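Local coordinates for citrate lyase subunit beta-like protein (Mycobacterium tuberculosis H37Rv, PDB 6CHU) that acts as a magnesium-dependent lyase of the HpcH/HpaI aldolase family, a bifunctional enzyme for itaconate dissimilation and leucine catabolism, at residues A14-P22 with D212-I222; A132-G143 with A177-A188. All coordinates share one frame; numbering follows the deposited sequence. Where two conformers were deposited one is given.

Both contacts pair neighbouring parallel strands of one eight-stranded TIM barrel. Interaction 1 joins the first strand to the last and so closes the ring; interaction 2 joins the sixth to the seventh, nested within the chain between them. Their centres lie about 17 Å apart, on opposite sides of the middle of the chain, yet the seventh and eighth strands are themselves neighbours: Val213 O probably bonds to Asp187 N, and Trp18 packs on Leu186. Interaction 1 is partly buried, mostly apolar in its side chains, with an exposed turn at one end. Interaction 2 is more deeply buried and adds an arginine gripping a helix-end carbonyl and an indole-carboxylate bond.

Interaction 1 of 2, residues A14-P22 with D212-I222; sequences AGPGWLFCP and DVTVCIHPSQI
The closing seam of the TIM barrel is made where Trp18 and Leu19 of strand 17-22 run beside Val215 and Cys216 of strand 213-216, the parallel strands inclined by 26°. Three backbone bonds hold it: Thr214 N to Pro16 O at 3.1 Å, Cys216 N to Trp18 O at 2.7 Å, and Phe20 N to Cys216 O at 3.0 Å. Side chains alternate between the two faces: Trp18 and Val215 point into the barrel. With CG anti to the carbonyl carbon (chi1 -69°), the indole crosses Val213 at about a right angle and turns one face to it: Val213 CG1 sits over the five-membered ring, 3.5 Å from its centroid, and CG2 comes within 3.3 Å of Trp18 NE1. Phe20 CE2 meets Val215 CG1 at 3.5 Å, the side chains slanting past each other. This end of the barrel carries the active site: the Phe20 ring lies close to the substrate-binding Arg72 and a bound acetate. On the outer face, Leu19 points toward the helical layer, its CD2 4.0 Å from Pro219 CB, while Ile222 CD1 presses on the backbone of Gly17. His218 and Gln221 form a capping box at the turn leading into the helix. Gln221 OE1 takes two N-H groups, from Ile217 N at 2.9 Å and from His218 N, the latter from above the amide plane, while His218 ND1 accepts from Ser220 N.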
ATOM      1  N   ALA A  14       8.198   7.992 -27.447  1.00 45.52           N
ATOM      2  CA  ALA A  14       6.928   8.638 -27.733  1.00 46.33           C
ATOM      3  C   ALA A  14       6.479   9.464 -26.532  1.00 44.28           C
ATOM      4  O   ALA A  14       6.891   9.232 -25.391  1.00 45.27           O
ATOM      5  CB  ALA A  14       5.863   7.604 -28.101  1.00 41.46           C
ATOM      6  N   GLY A  15       5.624  10.446 -26.802  1.00 44.43           N
ATOM      7  CA  GLY A  15       5.137  11.306 -25.766  1.00 38.62           C
ATOM      8  C   GLY A  15       4.245  10.573 -24.779  1.00 33.65           C
ATOM      9  O   GLY A  15       4.008   9.359 -24.886  1.00 32.58           O
ATOM     10  N   PRO A  16       3.734  11.317 -23.801  1.00 28.11           N
ATOM     11  CA  PRO A  16       2.944  10.713 -22.722  1.00 27.42           C
ATOM     12  C   PRO A  16       1.463  10.551 -23.024  1.00 27.02           C
ATOM     13  O   PRO A  16       0.741  10.015 -22.177  1.00 25.74           O
ATOM     14  CB  PRO A  16       3.148  11.719 -21.578  1.00 28.95           C
ATOM     15  CG  PRO A  16       3.232  13.049 -22.292  1.00 32.52           C
ATOM     16  CD  PRO A  16       3.917  12.769 -23.615  1.00 31.50           C
ATOM     17  N   GLY A  17       0.986  11.000 -24.182  1.00 26.21           N
ATOM     18  CA  GLY A  17      -0.441  10.982 -24.434  1.00 26.34           C
ATOM     19  C   GLY A  17      -0.860   9.786 -25.255  1.00 23.05           C
ATOM     20  O   GLY A  17      -0.709   9.780 -26.479  1.00 27.20           O
ATOM     21  N   TRP A  18      -1.387   8.771 -24.583  1.00 23.43           N
ATOM     22  CA  TRP A  18      -1.871   7.561 -25.224  1.00 24.41           C
ATOM     23  C   TRP A  18      -3.391   7.608 -25.302  1.00 24.82           C
ATOM     24  O   TRP A  18      -4.058   8.124 -24.401  1.00 26.28           O
ATOM     25  CB  TRP A  18      -1.430   6.321 -24.449  1.00 23.89           C
ATOM     26  CG  TRP A  18       0.042   6.048 -24.514  1.00 25.14           C
ATOM     27  CD1 TRP A  18       1.057   6.959 -24.607  1.00 26.37           C
ATOM     28  CD2 TRP A  18       0.659   4.759 -24.464  1.00 22.47           C
ATOM     29  NE1 TRP A  18       2.277   6.304 -24.618  1.00 25.45           N
ATOM     30  CE2 TRP A  18       2.052   4.955 -24.544  1.00 25.39           C
ATOM     31  CE3 TRP A  18       0.162   3.458 -24.374  1.00 23.24           C
ATOM     32  CZ2 TRP A  18       2.958   3.889 -24.533  1.00 23.30           C
ATOM     33  CZ3 TRP A  18       1.068   2.396 -24.367  1.00 24.72           C
ATOM     34  CH2 TRP A  18       2.444   2.625 -24.443  1.00 23.10           C
ATOM     35  N   LEU A  19      -3.940   7.053 -26.378  1.00 23.96           N
ATOM     36  CA  LEU A  19      -5.361   7.226 -26.669  1.00 24.75           C
ATOM     37  C   LEU A  19      -5.973   5.901 -27.097  1.00 23.53           C
ATOM     38  O   LEU A  19      -5.544   5.314 -28.097  1.00 24.92           O
ATOM     39  CB  LEU A  19      -5.562   8.289 -27.750  1.00 23.62           C
ATOM     40  CG  LEU A  19      -6.980   8.472 -28.285  1.00 24.80           C
ATOM     41  CD1 LEU A  19      -7.920   8.863 -27.155  1.00 25.44           C
ATOM     42  CD2 LEU A  19      -7.002   9.518 -29.381  1.00 25.39           C
ATOM     43  N   PHE A  20      -6.978   5.439 -26.349  1.00 24.21           N
ATOM     44  CA  PHE A  20      -7.790   4.314 -26.797  1.00 22.63           C
ATOM     45  C   PHE A  20      -8.594   4.701 -28.034  1.00 26.83           C
ATOM     46  O   PHE A  20      -9.196   5.776 -28.095  1.00 26.14           O
ATOM     47  CB  PHE A  20      -8.767   3.866 -25.707  1.00 21.83           C
ATOM     48  CG  PHE A  20      -8.177   2.954 -24.676  1.00 23.07           C
ATOM     49  CD1 PHE A  20      -7.875   1.626 -24.979  1.00 22.61           C
ATOM     50  CD2 PHE A  20      -7.973   3.407 -23.381  1.00 20.56           C
ATOM     51  CE1 PHE A  20      -7.346   0.782 -24.007  1.00 23.74           C
ATOM     52  CE2 PHE A  20      -7.441   2.578 -22.411  1.00 21.57           C
ATOM     53  CZ  PHE A  20      -7.126   1.256 -22.720  1.00 24.27           C
ATOM     54  N   CYS A  21      -8.622   3.797 -29.012  1.00 21.60           N
ATOM     55  CA  CYS A  21      -9.517   3.900 -30.162  1.00 24.22           C
ATOM     56  C   CYS A  21     -10.147   2.529 -30.359  1.00 29.05           C
ATOM     57  O   CYS A  21      -9.418   1.549 -30.616  1.00 29.53           O
ATOM     58  CB  CYS A  21      -8.761   4.351 -31.416  1.00 28.92           C
ATOM     59  SG  CYS A  21      -9.771   4.538 -32.899  1.00 32.88           S
ATOM     60  N   PRO A  22     -11.467   2.395 -30.225  1.00 27.46           N
ATOM     61  CA  PRO A  22     -12.112   1.099 -30.500  1.00 26.89           C
ATOM     62  C   PRO A  22     -11.784   0.615 -31.907  1.00 27.96           C
ATOM     63  O   PRO A  22     -11.926   1.353 -32.886  1.00 28.18           O
ATOM     64  CB  PRO A  22     -13.609   1.404 -30.351  1.00 28.93           C
ATOM     65  CG  PRO A  22     -13.673   2.667 -29.551  1.00 35.77           C
ATOM     66  CD  PRO A  22     -12.443   3.447 -29.889  1.00 34.24           C
ATOM     67  N   ASP A 212       4.932   7.578 -16.619  1.00 22.26           N
ATOM     68  CA  ASP A 212       5.466   7.899 -17.936  1.00 23.11           C
ATOM     69  C   ASP A 212       4.394   8.335 -18.909  1.00 22.42           C
ATOM     70  O   ASP A 212       4.708   9.022 -19.895  1.00 25.18           O
ATOM     71  CB  ASP A 212       6.176   6.679 -18.516  1.00 23.45           C
ATOM     72  CG  ASP A 212       7.318   6.226 -17.648  1.00 25.78           C
ATOM     73  OD1 ASP A 212       8.286   6.998 -17.545  1.00 24.98           O
ATOM     74  OD2 ASP A 212       7.220   5.144 -17.035  1.00 26.19           O
ATOM     75  N   VAL A 213       3.156   7.937 -18.650  1.00 21.46           N
ATOM     76  CA  VAL A 213       2.043   8.051 -19.589  1.00 20.21           C
ATOM     77  C   VAL A 213       0.766   8.278 -18.790  1.00 22.13           C
ATOM     78  O   VAL A 213       0.569   7.671 -17.736  1.00 21.41           O
ATOM     79  CB  VAL A 213       1.906   6.766 -20.444  1.00 22.46           C
ATOM     80  CG1 VAL A 213       0.574   6.766 -21.215  1.00 22.48           C
ATOM     81  CG2 VAL A 213       3.099   6.596 -21.400  1.00 23.05           C
ATOM     82  N   THR A 214      -0.122   9.133 -19.305  1.00 20.44           N
ATOM     83  CA  THR A 214      -1.525   9.114 -18.905  1.00 21.85           C
ATOM     84  C   THR A 214      -2.342   8.652 -20.105  1.00 22.40           C
ATOM     85  O   THR A 214      -2.270   9.262 -21.179  1.00 23.97           O
ATOM     86  CB  THR A 214      -1.994  10.490 -18.429  1.00 24.32           C
ATOM     87  OG1 THR A 214      -1.441  10.750 -17.133  1.00 23.93           O
ATOM     88  CG2 THR A 214      -3.527  10.536 -18.332  1.00 20.24           C
ATOM     89  N   VAL A 215      -3.107   7.582 -19.929  1.00 19.57           N
ATOM     90  CA  VAL A 215      -3.917   7.057 -21.021  1.00 18.83           C
ATOM     91  C   VAL A 215      -5.239   7.810 -21.063  1.00 22.41           C
ATOM     92  O   VAL A 215      -5.818   8.153 -20.019  1.00 22.05           O
ATOM     93  CB  VAL A 215      -4.121   5.540 -20.866  1.00 24.78           C
ATOM     94  CG1 VAL A 215      -4.923   4.995 -22.050  1.00 23.02           C
ATOM     95  CG2 VAL A 215      -2.749   4.845 -20.793  1.00 19.15           C
ATOM     96  N   CYS A 216      -5.696   8.107 -22.278  1.00 21.98           N
ATOM     97  CA  CYS A 216      -6.892   8.902 -22.524  1.00 23.74           C
ATOM     98  C   CYS A 216      -7.930   8.095 -23.290  1.00 26.24           C
ATOM     99  O   CYS A 216      -7.594   7.172 -24.036  1.00 24.21           O
ATOM    100  CB  CYS A 216      -6.559  10.156 -23.329  1.00 27.12           C
ATOM    101  SG  CYS A 216      -5.340  11.207 -22.548  1.00 26.77           S
ATOM    102  N   ILE A 217      -9.201   8.469 -23.121  1.00 25.68           N
ATOM    103  CA  ILE A 217     -10.293   7.850 -23.866  1.00 25.99           C
ATOM    104  C   ILE A 217     -10.955   8.815 -24.833  1.00 28.72           C
ATOM    105  O   ILE A 217     -11.882   8.416 -25.556  1.00 27.88           O
ATOM    106  CB  ILE A 217     -11.332   7.226 -22.915  1.00 29.73           C
ATOM    107  CG1 ILE A 217     -11.557   8.142 -21.724  1.00 36.14           C
ATOM    108  CG2 ILE A 217     -10.841   5.868 -22.388  1.00 24.90           C
ATOM    109  CD1 ILE A 217     -12.878   8.734 -21.710  1.00 35.92           C
ATOM    110  N   HIS A 218     -10.495  10.063 -24.900  1.00 23.73           N
ATOM    111  CA  HIS A 218     -11.017  11.021 -25.867  1.00 26.99           C
ATOM    112  C   HIS A 218      -9.869  11.908 -26.336  1.00 24.42           C
ATOM    113  O   HIS A 218      -9.027  12.306 -25.519  1.00 25.82           O
ATOM    114  CB  HIS A 218     -12.133  11.880 -25.257  1.00 26.23           C
ATOM    115  CG  HIS A 218     -12.907  12.679 -26.258  1.00 27.39           C
ATOM    116  ND1 HIS A 218     -12.508  13.931 -26.680  1.00 29.62           N
ATOM    117  CD2 HIS A 218     -14.065  12.415 -26.907  1.00 30.68           C
ATOM    118  CE1 HIS A 218     -13.388  14.400 -27.550  1.00 35.04           C
ATOM    119  NE2 HIS A 218     -14.341  13.501 -27.705  1.00 29.56           N
ATOM    120  N   PRO A 219      -9.794  12.220 -27.633  1.00 26.81           N
ATOM    121  CA  PRO A 219      -8.631  12.978 -28.130  1.00 27.58           C
ATOM    122  C   PRO A 219      -8.487  14.364 -27.519  1.00 31.51           C
ATOM    123  O   PRO A 219      -7.365  14.886 -27.470  1.00 27.79           O
ATOM    124  CB  PRO A 219      -8.876  13.052 -29.644  1.00 32.55           C
ATOM    125  CG  PRO A 219     -10.342  12.851 -29.816  1.00 34.41           C
ATOM    126  CD  PRO A 219     -10.760  11.919 -28.708  1.00 28.77           C
ATOM    127  N   SER A 220      -9.582  14.972 -27.045  1.00 29.47           N
ATOM    128  CA  SER A 220      -9.489  16.279 -26.395  1.00 27.92           C
ATOM    129  C   SER A 220      -8.642  16.226 -25.131  1.00 28.57           C
ATOM    130  O   SER A 220      -8.165  17.271 -24.672  1.00 29.65           O
ATOM    131  CB  SER A 220     -10.888  16.800 -26.051  1.00 30.62           C
ATOM    132  OG  SER A 220     -11.470  15.976 -25.055  1.00 30.30           O
ATOM    133  N   GLN A 221      -8.450  15.041 -24.556  1.00 27.12           N
ATOM    134  CA  GLN A 221      -7.634  14.912 -23.359  1.00 24.18           C
ATOM    135  C   GLN A 221      -6.141  14.932 -23.657  1.00 25.43           C
ATOM    136  O   GLN A 221      -5.347  15.203 -22.750  1.00 26.85           O
ATOM    137  CB  GLN A 221      -7.999  13.623 -22.618  1.00 26.30           C
ATOM    138  CG  GLN A 221      -9.472  13.550 -22.217  1.00 25.89           C
ATOM    139  CD  GLN A 221      -9.830  12.234 -21.549  1.00 25.32           C
ATOM    140  OE1 GLN A 221      -9.590  11.165 -22.099  1.00 24.53           O
ATOM    141  NE2 GLN A 221     -10.411  12.309 -20.351  1.00 24.57           N
ATOM    142  N   ILE A 222      -5.738  14.659 -24.901  1.00 27.31           N
ATOM    143  CA  ILE A 222      -4.306  14.561 -25.211  1.00 30.08           C
ATOM    144  C   ILE A 222      -3.569  15.873 -24.971  1.00 32.18           C
ATOM    145  O   ILE A 222      -2.490  15.847 -24.358  1.00 28.89           O
ATOM    146  CB  ILE A 222      -4.104  14.025 -26.639  1.00 30.18           C
ATOM    147  CG1 ILE A 222      -4.597  12.577 -26.753  1.00 27.55           C
ATOM    148  CG2 ILE A 222      -2.638  14.116 -27.027  1.00 29.43           C
ATOM    149  CD1 ILE A 222      -3.731  11.547 -26.012  1.00 27.61           C
TER
HETATM  150  O   HOH W   1     -11.778   5.862 -26.699  1.00 36.92           O

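Interaction 2 of 2, residues A132-G143 with A177-A188; sequences AAADPTVGMMWG and AASAFGRLALDA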
ATOM      1  N   ALA A 132       4.954  -7.511 -13.172  1.00 19.64           N
ATOM      2  CA  ALA A 132       5.940  -6.575 -13.713  1.00 20.88           C
ATOM      3  C   ALA A 132       7.267  -7.252 -14.035  1.00 22.43           C
ATOM      4  O   ALA A 132       7.947  -6.863 -14.994  1.00 20.21           O
ATOM      5  CB  ALA A 132       6.166  -5.423 -12.728  1.00 20.94           C
ATOM      6  N   ALA A 133       7.666  -8.244 -13.238  1.00 19.75           N
ATOM      7  CA  ALA A 133       8.952  -8.903 -13.437  1.00 20.72           C
ATOM      8  C   ALA A 133       8.941  -9.898 -14.591  1.00 21.96           C
ATOM      9  O   ALA A 133      10.020 -10.326 -15.033  1.00 24.22           O
ATOM     10  CB  ALA A 133       9.366  -9.611 -12.149  1.00 24.65           C
ATOM     11  N   ALA A 134       7.762 -10.290 -15.073  1.00 20.81           N
ATOM     12  CA  ALA A 134       7.669 -11.276 -16.152  1.00 23.85           C
ATOM     13  C   ALA A 134       8.433 -10.797 -17.382  1.00 22.22           C
ATOM     14  O   ALA A 134       8.380  -9.625 -17.740  1.00 22.80           O
ATOM     15  CB  ALA A 134       6.201 -11.529 -16.503  1.00 24.35           C
ATOM     16  N   ASP A 135       9.145 -11.721 -18.036  0.58 22.36           N
ATOM     17  CA  ASP A 135      10.029 -11.325 -19.134  0.58 24.24           C
ATOM     18  C   ASP A 135       9.340 -10.553 -20.264  0.58 24.93           C
ATOM     19  O   ASP A 135       9.974  -9.632 -20.809  0.58 23.85           O
ATOM     20  CB  ASP A 135      10.748 -12.563 -19.688  0.58 26.41           C
ATOM     21  CG  ASP A 135      12.015 -12.917 -18.907  0.58 30.35           C
ATOM     22  OD1 ASP A 135      12.449 -12.124 -18.043  0.58 31.36           O
ATOM     23  OD2 ASP A 135      12.582 -14.000 -19.168  0.58 33.79           O
ATOM     24  N   PRO A 136       8.098 -10.852 -20.674  1.00 23.42           N
ATOM     25  CA  PRO A 136       7.479 -10.054 -21.751  1.00 22.16           C
ATOM     26  C   PRO A 136       7.052  -8.654 -21.346  1.00 23.71           C
ATOM     27  O   PRO A 136       6.761  -7.846 -22.238  1.00 20.92           O
ATOM     28  CB  PRO A 136       6.259 -10.896 -22.159  1.00 24.99           C
ATOM     29  CG  PRO A 136       6.607 -12.290 -21.711  1.00 24.83           C
ATOM     30  CD  PRO A 136       7.283 -12.048 -20.393  1.00 26.89           C
ATOM     31  N   THR A 137       6.976  -8.341 -20.052  1.00 19.81           N
ATOM     32  CA  THR A 137       6.360  -7.088 -19.630  1.00 20.87           C
ATOM     33  C   THR A 137       7.237  -5.905 -20.019  1.00 20.31           C
ATOM     34  O   THR A 137       8.443  -5.896 -19.752  1.00 21.17           O
ATOM     35  CB  THR A 137       6.121  -7.090 -18.121  1.00 18.39           C
ATOM     36  OG1 THR A 137       5.232  -8.163 -17.774  1.00 19.54           O
ATOM     37  CG2 THR A 137       5.510  -5.753 -17.654  1.00 18.60           C
ATOM     38  N   VAL A 138       6.634  -4.915 -20.677  1.00 19.79           N
ATOM     39  CA  VAL A 138       7.306  -3.647 -20.939  1.00 20.74           C
ATOM     40  C   VAL A 138       6.620  -2.473 -20.261  1.00 19.97           C
ATOM     41  O   VAL A 138       7.202  -1.377 -20.224  1.00 19.95           O
ATOM     42  CB  VAL A 138       7.455  -3.374 -22.454  1.00 23.62           C
ATOM     43  CG1 VAL A 138       8.296  -4.472 -23.116  1.00 23.07           C
ATOM     44  CG2 VAL A 138       6.084  -3.235 -23.138  1.00 20.56           C
ATOM     45  N   GLY A 139       5.429  -2.661 -19.705  1.00 21.11           N
ATOM     46  CA  GLY A 139       4.738  -1.591 -19.007  1.00 21.62           C
ATOM     47  C   GLY A 139       3.665  -2.136 -18.096  1.00 21.60           C
ATOM     48  O   GLY A 139       3.175  -3.257 -18.278  1.00 19.33           O
ATOM     49  N   MET A 140       3.299  -1.320 -17.100  1.00 17.50           N
ATOM     50  CA  MET A 140       2.192  -1.604 -16.199  1.00 18.55           C
ATOM     51  C   MET A 140       1.217  -0.442 -16.257  1.00 17.18           C
ATOM     52  O   MET A 140       1.633   0.722 -16.184  1.00 18.66           O
ATOM     53  CB  MET A 140       2.652  -1.789 -14.750  1.00 19.30           C
ATOM     54  CG  MET A 140       3.731  -2.854 -14.522  1.00 20.12           C
ATOM     55  SD  MET A 140       3.015  -4.508 -14.626  1.00 20.37           S
ATOM     56  CE  MET A 140       2.057  -4.559 -13.112  1.00 21.56           C
ATOM     57  N   MET A 141      -0.062  -0.764 -16.379  1.00 19.57           N
ATOM     58  CA  MET A 141      -1.153   0.193 -16.288  1.00 18.17           C
ATOM     59  C   MET A 141      -2.091  -0.265 -15.181  1.00 17.84           C
ATOM     60  O   MET A 141      -2.089  -1.435 -14.784  1.00 18.79           O
ATOM     61  CB  MET A 141      -1.901   0.294 -17.633  1.00 16.64           C
ATOM     62  CG  MET A 141      -2.919   1.413 -17.724  1.00 19.96           C
ATOM     63  SD  MET A 141      -3.712   1.327 -19.341  1.00 23.86           S
ATOM     64  CE  MET A 141      -5.085   2.441 -19.044  1.00 26.99           C
ATOM     65  N   TRP A 142      -2.919   0.650 -14.684  1.00 19.94           N
ATOM     66  CA  TRP A 142      -3.967   0.243 -13.767  1.00 19.79           C
ATOM     67  C   TRP A 142      -5.299   0.800 -14.246  1.00 19.41           C
ATOM     68  O   TRP A 142      -5.356   1.731 -15.056  1.00 20.24           O
ATOM     69  CB  TRP A 142      -3.661   0.667 -12.319  1.00 18.91           C
ATOM     70  CG  TRP A 142      -3.807   2.135 -12.062  1.00 16.70           C
ATOM     71  CD1 TRP A 142      -2.999   3.138 -12.510  1.00 18.60           C
ATOM     72  CD2 TRP A 142      -4.829   2.754 -11.285  1.00 18.57           C
ATOM     73  NE1 TRP A 142      -3.459   4.359 -12.058  1.00 19.98           N
ATOM     74  CE2 TRP A 142      -4.586   4.149 -11.305  1.00 20.23           C
ATOM     75  CE3 TRP A 142      -5.926   2.265 -10.566  1.00 19.69           C
ATOM     76  CZ2 TRP A 142      -5.405   5.062 -10.647  1.00 20.94           C
ATOM     77  CZ3 TRP A 142      -6.741   3.174  -9.898  1.00 19.08           C
ATOM     78  CH2 TRP A 142      -6.473   4.561  -9.942  1.00 22.63           C
ATOM     79  N   GLY A 143      -6.380   0.168 -13.789  1.00 17.05           N
ATOM     80  CA  GLY A 143      -7.713   0.586 -14.199  1.00 21.38           C
ATOM     81  C   GLY A 143      -8.672   0.668 -13.030  1.00 21.27           C
ATOM     82  O   GLY A 143      -8.995  -0.354 -12.417  1.00 22.54           O
ATOM     83  N   ALA A 177       5.739  -1.180  -8.786  1.00 16.55           N
ATOM     84  CA  ALA A 177       6.085  -2.446  -9.429  1.00 17.95           C
ATOM     85  C   ALA A 177       6.691  -2.213 -10.808  1.00 16.72           C
ATOM     86  O   ALA A 177       7.698  -2.836 -11.165  1.00 17.81           O
ATOM     87  CB  ALA A 177       4.850  -3.342  -9.526  1.00 18.50           C
ATOM     88  N   ALA A 178       6.100  -1.306 -11.593  1.00 17.12           N
ATOM     89  CA  ALA A 178       6.656  -0.988 -12.905  1.00 18.35           C
ATOM     90  C   ALA A 178       8.082  -0.470 -12.781  1.00 18.65           C
ATOM     91  O   ALA A 178       9.000  -0.957 -13.454  1.00 19.27           O
ATOM     92  CB  ALA A 178       5.766   0.046 -13.615  1.00 20.87           C
ATOM     93  N   SER A 179       8.290   0.513 -11.905  0.55 19.54           N
ATOM     94  CA  SER A 179       9.597   1.144 -11.818  0.55 20.16           C
ATOM     95  C   SER A 179      10.644   0.207 -11.229  0.55 20.49           C
ATOM     96  O   SER A 179      11.822   0.297 -11.591  0.55 21.70           O
ATOM     97  CB  SER A 179       9.492   2.431 -10.999  0.55 21.20           C
ATOM     98  OG  SER A 179      10.714   3.140 -11.026  0.55 20.44           O
ATOM     99  N   ALA A 180      10.237  -0.713 -10.348  1.00 19.46           N
ATOM    100  CA  ALA A 180      11.183  -1.657  -9.758  1.00 19.88           C
ATOM    101  C   ALA A 180      11.796  -2.572 -10.808  1.00 22.15           C
ATOM    102  O   ALA A 180      12.895  -3.102 -10.603  1.00 24.47           O
ATOM    103  CB  ALA A 180      10.489  -2.513  -8.699  1.00 18.82           C
ATOM    104  N   PHE A 181      11.086  -2.800 -11.916  1.00 21.05           N
ATOM    105  CA  PHE A 181      11.569  -3.706 -12.955  1.00 24.85           C
ATOM    106  C   PHE A 181      11.804  -2.991 -14.281  1.00 25.87           C
ATOM    107  O   PHE A 181      11.909  -3.635 -15.331  1.00 21.05           O
ATOM    108  CB  PHE A 181      10.604  -4.880 -13.086  1.00 19.49           C
ATOM    109  CG  PHE A 181      10.573  -5.728 -11.849  1.00 24.37           C
ATOM    110  CD1 PHE A 181      11.605  -6.628 -11.596  1.00 26.41           C
ATOM    111  CD2 PHE A 181       9.574  -5.564 -10.900  1.00 24.49           C
ATOM    112  CE1 PHE A 181      11.617  -7.385 -10.432  1.00 27.38           C
ATOM    113  CE2 PHE A 181       9.573  -6.323  -9.737  1.00 22.30           C
ATOM    114  CZ  PHE A 181      10.589  -7.230  -9.502  1.00 26.34           C
ATOM    115  N   GLY A 182      11.953  -1.671 -14.238  1.00 21.74           N
ATOM    116  CA  GLY A 182      12.305  -0.902 -15.418  1.00 24.32           C
ATOM    117  C   GLY A 182      11.214  -0.809 -16.463  1.00 23.92           C
ATOM    118  O   GLY A 182      11.518  -0.596 -17.643  1.00 26.18           O
ATOM    119  N   ARG A 183       9.954  -0.958 -16.067  1.00 19.49           N
ATOM    120  CA  ARG A 183       8.848  -0.927 -17.019  1.00 18.22           C
ATOM    121  C   ARG A 183       8.259   0.473 -17.112  1.00 24.54           C
ATOM    122  O   ARG A 183       8.399   1.294 -16.199  1.00 21.67           O
ATOM    123  CB  ARG A 183       7.750  -1.915 -16.620  1.00 19.34           C
ATOM    124  CG  ARG A 183       8.255  -3.289 -16.126  1.00 20.19           C
ATOM    125  CD  ARG A 183       9.183  -3.968 -17.135  1.00 19.89           C
ATOM    126  NE  ARG A 183       9.334  -5.384 -16.818  1.00 20.44           N
ATOM    127  CZ  ARG A 183      10.274  -6.170 -17.338  1.00 25.08           C
ATOM    128  NH1 ARG A 183      11.173  -5.662 -18.178  1.00 25.75           N
ATOM    129  NH2 ARG A 183      10.331  -7.458 -17.005  1.00 23.46           N
ATOM    130  N   LEU A 184       7.584   0.741 -18.233  1.00 19.26           N
ATOM    131  CA  LEU A 184       6.781   1.955 -18.332  1.00 20.90           C
ATOM    132  C   LEU A 184       5.645   1.912 -17.322  1.00 20.07           C
ATOM    133  O   LEU A 184       5.052   0.858 -17.083  1.00 20.74           O
ATOM    134  CB  LEU A 184       6.185   2.100 -19.730  1.00 24.11           C
ATOM    135  CG  LEU A 184       6.906   2.772 -20.888  1.00 39.30           C
ATOM    136  CD1 LEU A 184       5.883   2.986 -21.986  1.00 46.08           C
ATOM    137  CD2 LEU A 184       7.498   4.089 -20.479  1.00 38.21           C
ATOM    138  N   ALA A 185       5.312   3.072 -16.749  1.00 19.28           N
ATOM    139  CA  ALA A 185       4.174   3.192 -15.843  1.00 18.96           C
ATOM    140  C   ALA A 185       3.101   4.047 -16.505  1.00 17.35           C
ATOM    141  O   ALA A 185       3.360   5.202 -16.855  1.00 19.04           O
ATOM    142  CB  ALA A 185       4.589   3.809 -14.503  1.00 22.47           C
ATOM    143  N   LEU A 186       1.902   3.487 -16.656  1.00 19.08           N
ATOM    144  CA  LEU A 186       0.790   4.163 -17.319  1.00 18.61           C
ATOM    145  C   LEU A 186      -0.316   4.433 -16.305  1.00 20.55           C
ATOM    146  O   LEU A 186      -0.790   3.506 -15.636  1.00 19.90           O
ATOM    147  CB  LEU A 186       0.247   3.315 -18.479  1.00 19.28           C
ATOM    148  CG  LEU A 186       1.155   3.036 -19.686  1.00 20.97           C
ATOM    149  CD1 LEU A 186       2.226   1.992 -19.361  1.00 23.98           C
ATOM    150  CD2 LEU A 186       0.286   2.525 -20.810  1.00 21.73           C
ATOM    151  N   ASP A 187      -0.743   5.695 -16.209  1.00 19.08           N
ATOM    152  CA  ASP A 187      -1.790   6.062 -15.260  1.00 18.03           C
ATOM    153  C   ASP A 187      -3.167   5.852 -15.881  1.00 20.65           C
ATOM    154  O   ASP A 187      -3.336   5.907 -17.104  1.00 20.05           O
ATOM    155  CB  ASP A 187      -1.626   7.517 -14.810  1.00 19.10           C
ATOM    156  CG  ASP A 187      -2.314   7.806 -13.480  1.00 20.72           C
ATOM    157  OD1 ASP A 187      -2.488   6.889 -12.663  1.00 20.20           O
ATOM    158  OD2 ASP A 187      -2.687   8.972 -13.249  1.00 22.13           O
ATOM    159  N   ALA A 188      -4.157   5.625 -15.016  1.00 18.92           N
ATOM    160  CA  ALA A 188      -5.500   5.231 -15.425  1.00 19.41           C
ATOM    161  C   ALA A 188      -6.244   6.367 -16.138  1.00 22.33           C
ATOM    162  O   ALA A 188      -5.967   7.560 -15.956  1.00 20.96           O
ATOM    163  CB  ALA A 188      -6.320   4.780 -14.210  1.00 19.59           C
TER
HETATM  164  O   HOH W   2      12.143  -8.493 -19.141  1.00 38.89           O
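Arg183 reaches back to the end of helix 128-133 and Trp142 reaches across to Asp187, at the two ends of a pair of adjacent parallel TIM-barrel strands, 137-142 and 184-187, joined by a beta-alpha-beta crossover. Its chain bent back at chi2 (-55°), Arg183 donates from NE to Ala132 O at 2.7 Å, almost in the guanidinium plane, and NH2 adds a weak bond to the same oxygen at 3.2 Å. Thr137 O lies over one guanidinium face, 2.9 Å above the plane but too badly angled to accept a bond; NH2 also donates to a water that in turn donates to Asp135 O. Between the strands, Leu184 N bonds to Val138 O, Met140 N to Leu184 O at 2.8 Å, and Leu186 N to Met140 O at 2.8 Å. Leu186 O is buried without a polar partner; Met141 CA makes a CH contact with it at 3.4 Å. Phe181 packs against Arg123 of a neighbouring subunit, while Ala133 CB stands over the centre of its ring. A Schellman motif with Gly182 as C-prime residue ends helix 165-180: Arg183 N donates to Ala178 O and Gly182 N, weakly, to Ser179 O; Phe181 N reaches Ala178 O from the opposite face of its plane. Asp187 OD2 has a salt bridge to Arg171; OD1 accepts from Trp142 NE1 at 2.8 Å, in the indole plane and nearly straight at 173°; Ala188 CB rests on one indole face, 3.4 Å from Trp142 CE2.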